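Local atomic coordinates of ionotropic glutamate receptor bacterial homologue (Nostoc punctiforme, PDB entry 2PYY), a protein that binds L-glutamate in the cleft between two lobes and, as the ligand-binding core of a bacterial ionotropic glutamate receptor homologue, probably couples this binding to channel gating. Residues Ser27-Arg32 with Tyr217-Asp222; Ser55-Asn60 with Gln77-Ser82; Gln91-Asn96 with Pro160-Tyr165; Arg105-Leu110 with Ala124-Glu129. One frame throughout, in Å; residues are numbered along the deposited sequence.

How the contacts relate
The chain folds into two lobes with the bound glutamate in the cleft between them. Contacts 1 and 2 belong to the lobe around the three-stranded parallel sheet; contacts 3 and 4 belong to the other lobe. Contact 1 spans nearly the whole chain, and the other three are nested inside its loop. Its centre lies about 29 Å from that of contact 4, although it comes within about 4 Å of contact 3 at the nearest atoms. Contacts 3 and 4 meet directly, Ile-92 CD1 lying 3.4 Å from Ser-106 C. None includes a pocket residue: the side chains of Phe-79, Leu-162 and Tyr-126 lie about 12, 11 and 10 Å from the ligand.

Contact 1 of 4, residues Ser27-Arg32 with Tyr217-Asp222; sequences SIDLWR and YDKWFD
A salt-bridge network ties helix 26-38 to the C-terminal helix 212-220 in the first lobe of this periplasmic-binding-protein fold, with the carboxylate of Asp-29 at its centre and Lys-219, Trp-220 and Arg-32 around it. Two donors from the C-terminal helix converge on a single oxygen. The indole nitrogen Trp-220 NE1 gives a hydrogen bond of 2.8 Å to Asp-29 OD2, and the acceptor lies close to the ring plane, at the edge of the indole. The bond reaches the oxygen on its anti side, 33° out of the carboxylate plane; ring and carboxylate planes are 48° apart. Lys-219 NZ makes the salt bridge to the same atom, 2.9 Å from Asp-29 OD2, and arrives over the opposite face of the carboxylate. Its chain leaves with CG anti to the backbone N (chi1 170°) and stays extended, which carries the ammonium group across to the neighbouring helix.

The other carboxylate oxygen is engaged from within helix 26-38, one turn further along. Its partner is Arg-32, whose own side chain is exposed. Three donors thus hold a buried carboxylate in place, and the two cationic groups would probably stabilise its ionised form. Elsewhere the two helices are joined by Leu-30, which packs on Tyr-213 and Leu-216, while Trp-220 also rests on Ser-24. The bond that closes the network runs from Arg-32 NH1 to Asp-29 OD1 over 2.8 Å, coming from above the carboxylate plane.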
# COMPACT_ATOMS: atom_id res chain seq x y z
N SER B 27 0.69 -12.81 15.13
CA SER B 27 0.57 -13.52 13.86
C SER B 27 0.97 -14.98 13.97
O SER B 27 0.37 -15.84 13.31
CB SER B 27 1.41 -12.85 12.77
OG SER B 27 1.03 -11.49 12.64
N ILE B 28 1.99 -15.27 14.77
CA ILE B 28 2.40 -16.65 14.98
C ILE B 28 1.21 -17.45 15.55
O ILE B 28 0.89 -18.54 15.07
CB ILE B 28 3.63 -16.74 15.97
CG1 ILE B 28 4.85 -16.06 15.33
CG2 ILE B 28 4.02 -18.20 16.24
CD1 ILE B 28 5.24 -16.65 13.98
N ASP B 29 0.53 -16.91 16.56
CA ASP B 29 -0.63 -17.60 17.15
C ASP B 29 -1.81 -17.70 16.19
O ASP B 29 -2.50 -18.72 16.12
CB ASP B 29 -1.11 -16.91 18.43
CG ASP B 29 -0.09 -17.01 19.56
OD1 ASP B 29 0.80 -17.88 19.48
OD2 ASP B 29 -0.20 -16.23 20.52
N LEU B 30 -2.06 -16.62 15.45
CA LEU B 30 -3.17 -16.63 14.50
C LEU B 30 -2.93 -17.67 13.40
O LEU B 30 -3.82 -18.45 13.08
CB LEU B 30 -3.36 -15.24 13.88
CG LEU B 30 -4.55 -15.12 12.93
CD1 LEU B 30 -5.83 -15.37 13.70
CD2 LEU B 30 -4.58 -13.73 12.31
N TRP B 31 -1.74 -17.68 12.81
CA TRP B 31 -1.48 -18.66 11.77
C TRP B 31 -1.60 -20.10 12.30
O TRP B 31 -2.18 -20.97 11.64
CB TRP B 31 -0.10 -18.45 11.15
CG TRP B 31 0.25 -19.55 10.22
CD1 TRP B 31 1.19 -20.52 10.42
CD2 TRP B 31 -0.43 -19.89 9.01
NE1 TRP B 31 1.14 -21.44 9.41
CE2 TRP B 31 0.16 -21.07 8.52
CE3 TRP B 31 -1.47 -19.29 8.27
CZ2 TRP B 31 -0.27 -21.69 7.35
CZ3 TRP B 31 -1.89 -19.91 7.10
CH2 TRP B 31 -1.28 -21.09 6.65
N ARG B 32 -1.05 -20.36 13.48
CA ARG B 32 -1.12 -21.69 14.07
C ARG B 32 -2.57 -22.16 14.19
O ARG B 32 -2.87 -23.31 13.89
CB ARG B 32 -0.46 -21.70 15.45
CG ARG B 32 -0.48 -23.05 16.16
CD ARG B 32 -0.13 -22.91 17.63
NE ARG B 32 1.26 -22.46 17.84
CZ ARG B 32 1.59 -21.38 18.53
NH1 ARG B 32 0.64 -20.63 19.08
NH2 ARG B 32 2.87 -21.05 18.69
N TYR B 217 -6.39 -11.41 20.00
CA TYR B 217 -6.12 -9.98 19.95
C TYR B 217 -5.92 -9.41 21.34
O TYR B 217 -4.99 -8.64 21.58
CB TYR B 217 -7.27 -9.23 19.25
CG TYR B 217 -7.03 -7.74 19.25
CD1 TYR B 217 -6.23 -7.14 18.29
CD2 TYR B 217 -7.54 -6.94 20.27
CE1 TYR B 217 -5.93 -5.78 18.34
CE2 TYR B 217 -7.25 -5.58 20.33
CZ TYR B 217 -6.44 -5.01 19.36
OH TYR B 217 -6.12 -3.68 19.46
N ASP B 218 -6.79 -9.79 22.27
CA ASP B 218 -6.71 -9.27 23.63
C ASP B 218 -5.46 -9.78 24.35
O ASP B 218 -4.98 -9.16 25.31
CB ASP B 218 -7.95 -9.65 24.43
CG ASP B 218 -9.21 -8.96 23.92
OD1 ASP B 218 -9.10 -7.81 23.46
OD2 ASP B 218 -10.29 -9.57 24.01
N LYS B 219 -4.94 -10.91 23.89
CA LYS B 219 -3.75 -11.49 24.48
C LYS B 219 -2.48 -10.69 24.16
O LYS B 219 -1.59 -10.58 24.99
CB LYS B 219 -3.56 -12.92 23.99
CG LYS B 219 -2.21 -13.53 24.37
CD LYS B 219 -2.05 -14.92 23.76
CE LYS B 219 -0.72 -15.56 24.15
NZ LYS B 219 -0.45 -16.77 23.34
N TRP B 220 -2.42 -10.12 22.96
CA TRP B 220 -1.23 -9.38 22.57
C TRP B 220 -1.37 -7.87 22.52
O TRP B 220 -0.37 -7.16 22.42
CB TRP B 220 -0.73 -9.85 21.20
CG TRP B 220 -0.26 -11.26 21.21
CD1 TRP B 220 -0.98 -12.37 20.89
CD2 TRP B 220 1.04 -11.71 21.58
NE1 TRP B 220 -0.21 -13.50 21.05
CE2 TRP B 220 1.04 -13.12 21.47
CE3 TRP B 220 2.22 -11.07 21.99
CZ2 TRP B 220 2.17 -13.90 21.76
CZ3 TRP B 220 3.34 -11.85 22.29
CH2 TRP B 220 3.30 -13.25 22.16
N PHE B 221 -2.60 -7.36 22.60
CA PHE B 221 -2.82 -5.93 22.52
C PHE B 221 -3.77 -5.39 23.58
O PHE B 221 -4.39 -6.14 24.34
CB PHE B 221 -3.37 -5.55 21.13
CG PHE B 221 -2.49 -6.00 19.99
CD1 PHE B 221 -2.69 -7.23 19.37
CD2 PHE B 221 -1.46 -5.18 19.53
CE1 PHE B 221 -1.88 -7.65 18.31
CE2 PHE B 221 -0.64 -5.58 18.48
CZ PHE B 221 -0.85 -6.81 17.87
N ASP B 222 -3.89 -4.07 23.61
CA ASP B 222 -4.78 -3.41 24.56
C ASP B 222 -6.06 -3.08 23.80
O ASP B 222 -6.02 -2.44 22.77
CB ASP B 222 -4.12 -2.14 25.09
CG ASP B 222 -4.92 -1.50 26.20
OD1 ASP B 222 -4.28 -1.00 27.15
OD2 ASP B 222 -6.17 -1.48 26.12

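Contact 2 of 4, residues Ser55-Asn60 with Gln77-Ser82; sequences SAIKDN and QNFDFS
Phe-79 presses its ring against Ile-57 and Lys-58, joining the end of helix 50-58 to the turn between helix 73-78 and strand 80-81 in the first lobe. The apolar part has two components. Ile-57 brings its methyl branch obliquely to the ring, with CG2 3.6 Å from Phe-79 CD2. Lys-58 meets the ring at its far edge with the root of its side chain: Lys-58 CB is 3.7 Å from Phe-79 CZ and lies near the ring plane. From there CG takes the position anti to the backbone N (chi1 -173°), and the methylene chain passes CZ of Phe-79, with Lys-58 CD at 3.9 Å from it, before the bend at the last torsion (chi4 -62°) turns the amino end off. With the ring cut back to an alanine, Ile-57 CG2 and the Lys-58 methylenes would probably lose the surface they rest on.

Polar interactions serve each side separately. A Schellman motif ends helix 50-58, with Asn-60 as its C-prime residue and a backbone bond of 3.0 Å from Asn-60 N to Ile-57 O. On the other side, Lys-198 of the second subunit hydrogen-bonds to Phe-79 O and forms a salt bridge with Asp-80, which is also paired with Arg-197 of that subunit. The chemistry therefore divides cleanly: hydrocarbon packing fastens the turn to its own lobe, while the adjoining backbone and carboxylate face the subunit interface.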
# COMPACT_ATOMS: atom_id res chain seq x y z
N SER B 55 9.73 -11.87 -2.46
CA SER B 55 10.46 -12.56 -3.52
C SER B 55 10.46 -14.08 -3.34
O SER B 55 10.42 -14.82 -4.32
CB SER B 55 11.90 -12.02 -3.62
OG SER B 55 12.54 -11.97 -2.35
N ALA B 56 10.49 -14.55 -2.09
CA ALA B 56 10.45 -15.99 -1.82
C ALA B 56 9.12 -16.56 -2.34
O ALA B 56 9.06 -17.68 -2.87
CB ALA B 56 10.58 -16.27 -0.32
N ILE B 57 8.06 -15.78 -2.16
CA ILE B 57 6.73 -16.15 -2.64
C ILE B 57 6.77 -16.16 -4.17
O ILE B 57 6.36 -17.12 -4.81
CB ILE B 57 5.66 -15.12 -2.19
CG1 ILE B 57 5.40 -15.22 -0.68
CG2 ILE B 57 4.35 -15.35 -2.96
CD1 ILE B 57 4.64 -16.46 -0.27
N LYS B 58 7.26 -15.07 -4.75
CA LYS B 58 7.35 -14.91 -6.19
C LYS B 58 8.12 -16.05 -6.87
O LYS B 58 7.66 -16.59 -7.87
CB LYS B 58 8.02 -13.58 -6.52
CG LYS B 58 8.03 -13.23 -7.98
CD LYS B 58 8.28 -11.75 -8.17
CE LYS B 58 8.49 -11.42 -9.64
NZ LYS B 58 9.70 -12.13 -10.14
N ASP B 59 9.26 -16.43 -6.30
CA ASP B 59 10.08 -17.48 -6.88
C ASP B 59 9.68 -18.89 -6.41
O ASP B 59 10.46 -19.83 -6.50
CB ASP B 59 11.55 -17.23 -6.58
CG ASP B 59 12.01 -15.81 -6.97
OD1 ASP B 59 11.44 -15.23 -7.92
OD2 ASP B 59 12.94 -15.30 -6.32
N ASN B 60 8.45 -19.01 -5.91
CA ASN B 60 7.93 -20.29 -5.42
C ASN B 60 8.85 -21.02 -4.43
O ASN B 60 9.00 -22.24 -4.50
CB ASN B 60 7.61 -21.22 -6.61
CG ASN B 60 6.50 -20.67 -7.52
OD1 ASN B 60 6.06 -21.34 -8.47
ND2 ASN B 60 6.04 -19.45 -7.22
N GLN B 77 -1.36 -6.51 -7.18
CA GLN B 77 -1.26 -6.67 -8.61
C GLN B 77 -0.58 -7.98 -9.02
O GLN B 77 -1.00 -8.65 -9.96
CB GLN B 77 -0.50 -5.50 -9.22
CG GLN B 77 -0.45 -5.53 -10.73
CD GLN B 77 0.28 -4.33 -11.30
OE1 GLN B 77 -0.19 -3.20 -11.20
NE2 GLN B 77 1.45 -4.58 -11.89
N ASN B 78 0.46 -8.36 -8.28
CA ASN B 78 1.19 -9.58 -8.60
C ASN B 78 1.02 -10.73 -7.63
O ASN B 78 1.47 -11.85 -7.88
CB ASN B 78 2.67 -9.25 -8.76
CG ASN B 78 2.91 -8.28 -9.88
OD1 ASN B 78 2.77 -8.62 -11.05
ND2 ASN B 78 3.27 -7.05 -9.53
N PHE B 79 0.37 -10.45 -6.51
CA PHE B 79 0.16 -11.47 -5.49
C PHE B 79 -1.27 -11.46 -4.96
O PHE B 79 -2.03 -10.54 -5.24
CB PHE B 79 1.18 -11.27 -4.35
CG PHE B 79 2.61 -11.28 -4.82
CD1 PHE B 79 3.22 -10.11 -5.27
CD2 PHE B 79 3.32 -12.47 -4.89
CE1 PHE B 79 4.51 -10.13 -5.79
CE2 PHE B 79 4.61 -12.51 -5.41
CZ PHE B 79 5.21 -11.33 -5.86
N ASP B 80 -1.62 -12.49 -4.22
CA ASP B 80 -2.96 -12.60 -3.66
C ASP B 80 -2.91 -12.42 -2.14
O ASP B 80 -1.88 -12.67 -1.51
CB ASP B 80 -3.56 -13.97 -4.00
CG ASP B 80 -4.92 -13.87 -4.67
OD1 ASP B 80 -5.56 -12.80 -4.54
OD2 ASP B 80 -5.36 -14.86 -5.29
N PHE B 81 -4.02 -11.99 -1.56
CA PHE B 81 -4.11 -11.78 -0.13
C PHE B 81 -5.36 -12.44 0.44
O PHE B 81 -6.38 -12.55 -0.24
CB PHE B 81 -4.16 -10.29 0.21
CG PHE B 81 -2.82 -9.62 0.25
CD1 PHE B 81 -2.37 -8.86 -0.82
CD2 PHE B 81 -2.00 -9.74 1.36
CE1 PHE B 81 -1.12 -8.24 -0.79
CE2 PHE B 81 -0.75 -9.13 1.41
CZ PHE B 81 -0.31 -8.38 0.33
N SER B 82 -5.28 -12.88 1.69
CA SER B 82 -6.42 -13.46 2.36
C SER B 82 -7.17 -12.22 2.83
O SER B 82 -6.77 -11.09 2.54
CB SER B 82 -5.99 -14.21 3.60
OG SER B 82 -5.54 -13.28 4.58

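Contact 3 of 4, residues Gln91-Asn96 with Pro160-Tyr165; sequences QIMVRN and PVLLFY
Met-93, Leu-162 and Tyr-165 form the tight part of the packing between strand 86-94 and helix 159-166 in the second lobe. The methionine chain runs straight out from the strand, with CG anti to the backbone N (chi1 177°), and then bends at its last torsion, which lays the methyl between the two helix residues. Met-93 CE touches Leu-162 CD2 at 3.7 Å and Tyr-165 CE2 at 3.8 Å. The sulfur joins in as a Met-aromatic contact: Met-93 SD is 5.1 Å from the centroid of the Tyr-165 ring and lies at the ring's edge. Leu-162 extends its other methyl to the strand backbone, CD1 lying 3.5 Å from Gln-91 O. A serine in place of Met-93 would probably cost Tyr-165 its sulfur partner and leave Leu-162 CD2 without the methyl that packs on it.

The side chain of Gln-91 is more loosely engaged, its CB coming no nearer to Leu-162 CD1 than 4.4 Å. Toward Arg-95 and the exposed Asn-96 the segments diverge.

The axes of strand 91-94 and helix 160-165 approach to 9.3 Å, their directions 28° apart. Strand 86-94 lies between strands 154-158 and 175-190 in the mixed sheet, Leu-162 also reaches Phe-157, and helix 140-148 adjoins the packing through Tyr-144, which touches Met-93 and stacks on Tyr-165.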
# COMPACT_ATOMS: atom_id res chain seq x y z
N GLN B 91 2.38 5.73 11.46
CA GLN B 91 2.30 6.78 12.45
C GLN B 91 3.69 7.37 12.66
O GLN B 91 4.69 6.74 12.33
CB GLN B 91 1.74 6.23 13.76
CG GLN B 91 1.29 7.30 14.74
CD GLN B 91 0.16 6.83 15.62
OE1 GLN B 91 0.22 5.74 16.19
NE2 GLN B 91 -0.90 7.64 15.74
N ILE B 92 3.74 8.58 13.22
CA ILE B 92 4.99 9.26 13.46
C ILE B 92 5.49 9.08 14.89
O ILE B 92 4.70 9.01 15.83
CB ILE B 92 4.85 10.79 13.18
CG1 ILE B 92 4.27 11.02 11.78
CG2 ILE B 92 6.21 11.46 13.28
CD1 ILE B 92 3.98 12.48 11.45
N MET B 93 6.82 8.98 15.04
CA MET B 93 7.47 8.83 16.34
C MET B 93 8.73 9.69 16.36
O MET B 93 9.55 9.61 15.44
CB MET B 93 7.84 7.37 16.60
CG MET B 93 8.60 7.16 17.91
SD MET B 93 8.93 5.42 18.32
CE MET B 93 10.41 5.10 17.27
N VAL B 94 8.88 10.52 17.39
CA VAL B 94 10.05 11.39 17.51
C VAL B 94 10.65 11.25 18.90
O VAL B 94 10.06 10.62 19.78
CB VAL B 94 9.69 12.88 17.27
CG1 VAL B 94 9.15 13.07 15.85
CG2 VAL B 94 8.66 13.33 18.29
N ARG B 95 11.84 11.83 19.10
CA ARG B 95 12.50 11.78 20.40
C ARG B 95 11.77 12.68 21.38
O ARG B 95 11.26 13.74 21.00
CB ARG B 95 13.95 12.25 20.28
CG ARG B 95 14.92 11.16 19.86
CD ARG B 95 16.34 11.69 19.71
NE ARG B 95 16.54 12.36 18.43
CZ ARG B 95 16.23 13.63 18.19
NH1 ARG B 95 15.72 14.39 19.14
NH2 ARG B 95 16.43 14.14 16.98
N ASN B 96 11.70 12.26 22.64
CA ASN B 96 11.02 13.06 23.66
C ASN B 96 12.00 14.03 24.32
O ASN B 96 12.04 15.22 23.99
CB ASN B 96 10.39 12.15 24.73
CG ASN B 96 11.39 11.20 25.35
OD1 ASN B 96 11.07 10.46 26.27
ND2 ASN B 96 12.62 11.21 24.84
N PRO B 160 1.16 -0.14 15.52
CA PRO B 160 1.20 -1.25 16.49
C PRO B 160 2.63 -1.60 16.89
O PRO B 160 2.91 -1.87 18.05
CB PRO B 160 0.56 -2.40 15.72
CG PRO B 160 -0.37 -1.70 14.76
CD PRO B 160 0.41 -0.51 14.31
N VAL B 161 3.54 -1.58 15.92
CA VAL B 161 4.92 -1.90 16.22
C VAL B 161 5.60 -0.80 17.03
O VAL B 161 6.34 -1.09 17.96
CB VAL B 161 5.69 -2.16 14.92
CG1 VAL B 161 7.15 -2.46 15.22
CG2 VAL B 161 5.04 -3.33 14.18
N LEU B 162 5.33 0.46 16.68
CA LEU B 162 5.91 1.58 17.42
C LEU B 162 5.41 1.58 18.87
O LEU B 162 6.19 1.73 19.81
CB LEU B 162 5.58 2.92 16.73
CG LEU B 162 6.20 3.15 15.34
CD1 LEU B 162 5.63 4.40 14.71
CD2 LEU B 162 7.71 3.25 15.47
N LEU B 163 4.10 1.39 19.07
CA LEU B 163 3.56 1.36 20.43
C LEU B 163 4.28 0.36 21.30
O LEU B 163 4.69 0.68 22.41
CB LEU B 163 2.07 1.03 20.41
CG LEU B 163 1.16 2.20 20.04
CD1 LEU B 163 -0.27 1.71 19.91
CD2 LEU B 163 1.26 3.30 21.10
N PHE B 164 4.43 -0.86 20.80
CA PHE B 164 5.10 -1.92 21.54
C PHE B 164 6.53 -1.54 21.91
O PHE B 164 6.98 -1.78 23.03
CB PHE B 164 5.14 -3.20 20.71
CG PHE B 164 5.55 -4.41 21.49
CD1 PHE B 164 4.68 -5.01 22.38
CD2 PHE B 164 6.82 -4.95 21.33
CE1 PHE B 164 5.06 -6.13 23.11
CE2 PHE B 164 7.21 -6.08 22.06
CZ PHE B 164 6.33 -6.67 22.94
N TYR B 165 7.25 -0.97 20.95
CA TYR B 165 8.62 -0.53 21.17
C TYR B 165 8.64 0.59 22.21
O TYR B 165 9.50 0.62 23.08
CB TYR B 165 9.23 -0.00 19.86
CG TYR B 165 10.48 0.83 20.06
CD1 TYR B 165 11.68 0.23 20.47
CD2 TYR B 165 10.45 2.23 19.92
CE1 TYR B 165 12.82 0.99 20.73
CE2 TYR B 165 11.59 3.00 20.18
CZ TYR B 165 12.76 2.37 20.58
OH TYR B 165 13.89 3.10 20.87

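Contact 4 of 4, residues Arg105-Leu110 with Ala124-Glu129; sequences RSIDDL and ATYLRE
Ile-107 and Leu-110, on the loop leading to strand 114-118, pack against Tyr-126 and Leu-127 of helix 122-129. Van der Waals contacts make up the whole of this joint. The branch methyl of Ile-107 approaches the phenol end of the tyrosine edge-on: Ile-107 CG2 is 3.3 Å from Tyr-126 OH and 4.3 Å from Tyr-126 CZ, close to the ring plane. Tyr-126 sends its ring out with CG anti to the backbone N (chi1 174°), which points the hydroxyl end at the loop, and the two side chains meet at about a right angle. The first torsion of Ile-107 is -25°, off the staggered positions, which may reflect some local strain. Beside this pair the leucines meet methyl to methyl, Leu-110 CD1 lying 4.2 Å from Leu-127 CD2.

The helix is the connection of a beta-alpha-beta unit that joins the neighbouring parallel strands 114-118 and 133-137 of the second lobe; Ser-121, just before the helix, and Thr-122, its first residue, line the glutamate pocket. Both leucines also rest on Val-115 of the first of those strands, while Ile-107 and Tyr-126 share Leu-181 of strand 175-190.

The hydrogen bonds here lie within the loop. Asp-109 folds back over the start of its segment, where OD2 accepts from Arg-105 N at 2.8 Å and, weakly, from Ser-106 N. The backbone of the short 3-10 turn adds a bond of 2.9 Å from Leu-110 N to Ile-107 O. Among charges on the helix, Arg-128 forms a salt bridge with Glu-136.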
# COMPACT_ATOMS: atom_id res chain seq x y z
N ARG B 105 5.09 17.42 14.72
CA ARG B 105 3.86 16.99 15.37
C ARG B 105 2.90 16.31 14.42
O ARG B 105 1.92 15.70 14.85
CB ARG B 105 3.15 18.19 15.99
CG ARG B 105 4.01 19.00 16.96
CD ARG B 105 3.50 18.84 18.38
NE ARG B 105 4.01 17.62 19.00
CZ ARG B 105 3.38 16.96 19.96
NH1 ARG B 105 2.20 17.38 20.40
NH2 ARG B 105 3.93 15.89 20.51
N SER B 106 3.17 16.42 13.12
CA SER B 106 2.30 15.79 12.13
C SER B 106 2.98 15.70 10.77
O SER B 106 4.13 16.11 10.61
CB SER B 106 0.99 16.59 11.99
OG SER B 106 1.22 17.87 11.42
N ILE B 107 2.26 15.16 9.79
CA ILE B 107 2.78 15.01 8.43
C ILE B 107 3.33 16.32 7.92
O ILE B 107 4.39 16.37 7.28
CB ILE B 107 1.68 14.57 7.48
CG1 ILE B 107 0.58 13.84 8.25
CG2 ILE B 107 2.27 13.69 6.39
CD1 ILE B 107 -0.68 13.57 7.44
N ASP B 108 2.59 17.39 8.20
CA ASP B 108 2.97 18.74 7.78
C ASP B 108 4.35 19.13 8.25
O ASP B 108 4.96 20.04 7.69
CB ASP B 108 1.96 19.75 8.31
CG ASP B 108 0.59 19.59 7.70
OD1 ASP B 108 -0.34 20.32 8.11
OD2 ASP B 108 0.43 18.73 6.80
N ASP B 109 4.86 18.44 9.26
CA ASP B 109 6.18 18.77 9.79
C ASP B 109 7.29 17.84 9.30
O ASP B 109 8.39 17.88 9.83
CB ASP B 109 6.16 18.73 11.31
CG ASP B 109 5.09 19.62 11.90
OD1 ASP B 109 5.09 20.82 11.59
OD2 ASP B 109 4.26 19.09 12.66
N LEU B 110 7.01 17.03 8.29
CA LEU B 110 8.01 16.10 7.78
C LEU B 110 8.84 16.67 6.64
O LEU B 110 10.07 16.55 6.66
CB LEU B 110 7.34 14.80 7.34
CG LEU B 110 6.68 13.95 8.44
CD1 LEU B 110 6.11 12.68 7.83
CD2 LEU B 110 7.70 13.60 9.52
N ALA B 124 8.44 3.53 3.84
CA ALA B 124 9.48 4.11 2.99
C ALA B 124 8.83 4.62 1.69
O ALA B 124 9.21 5.67 1.16
CB ALA B 124 10.55 3.07 2.66
N THR B 125 7.88 3.85 1.18
CA THR B 125 7.15 4.20 -0.03
C THR B 125 6.36 5.50 0.19
O THR B 125 6.47 6.45 -0.58
CB THR B 125 6.17 3.06 -0.45
OG1 THR B 125 6.93 1.91 -0.83
CG2 THR B 125 5.29 3.48 -1.63
N TYR B 126 5.58 5.52 1.26
CA TYR B 126 4.80 6.70 1.60
C TYR B 126 5.70 7.94 1.70
O TYR B 126 5.41 8.99 1.11
CB TYR B 126 4.05 6.46 2.92
CG TYR B 126 3.33 7.68 3.45
CD1 TYR B 126 3.88 8.45 4.48
CD2 TYR B 126 2.07 8.02 2.97
CE1 TYR B 126 3.19 9.54 5.01
CE2 TYR B 126 1.38 9.11 3.49
CZ TYR B 126 1.94 9.86 4.51
OH TYR B 126 1.24 10.91 5.04
N LEU B 127 6.80 7.83 2.44
CA LEU B 127 7.71 8.95 2.59
C LEU B 127 8.27 9.44 1.25
O LEU B 127 8.20 10.63 0.95
CB LEU B 127 8.86 8.59 3.53
CG LEU B 127 8.44 8.28 4.97
CD1 LEU B 127 9.60 7.62 5.69
CD2 LEU B 127 8.01 9.56 5.69
N ARG B 128 8.82 8.52 0.46
CA ARG B 128 9.39 8.88 -0.84
C ARG B 128 8.37 9.58 -1.73
O ARG B 128 8.64 10.64 -2.29
CB ARG B 128 9.92 7.64 -1.57
CG ARG B 128 11.02 6.90 -0.83
CD ARG B 128 11.81 5.99 -1.76
NE ARG B 128 10.97 4.99 -2.41
CZ ARG B 128 10.52 3.88 -1.83
NH1 ARG B 128 10.83 3.61 -0.57
NH2 ARG B 128 9.74 3.05 -2.51
N GLU B 129 7.19 8.98 -1.86
CA GLU B 129 6.13 9.54 -2.67
C GLU B 129 5.69 10.93 -2.21
O GLU B 129 5.22 11.73 -3.02
CB GLU B 129 4.94 8.58 -2.71
CG GLU B 129 5.21 7.32 -3.52
CD GLU B 129 4.08 6.31 -3.42
OE1 GLU B 129 4.08 5.33 -4.20
OE2 GLU B 129 3.19 6.51 -2.55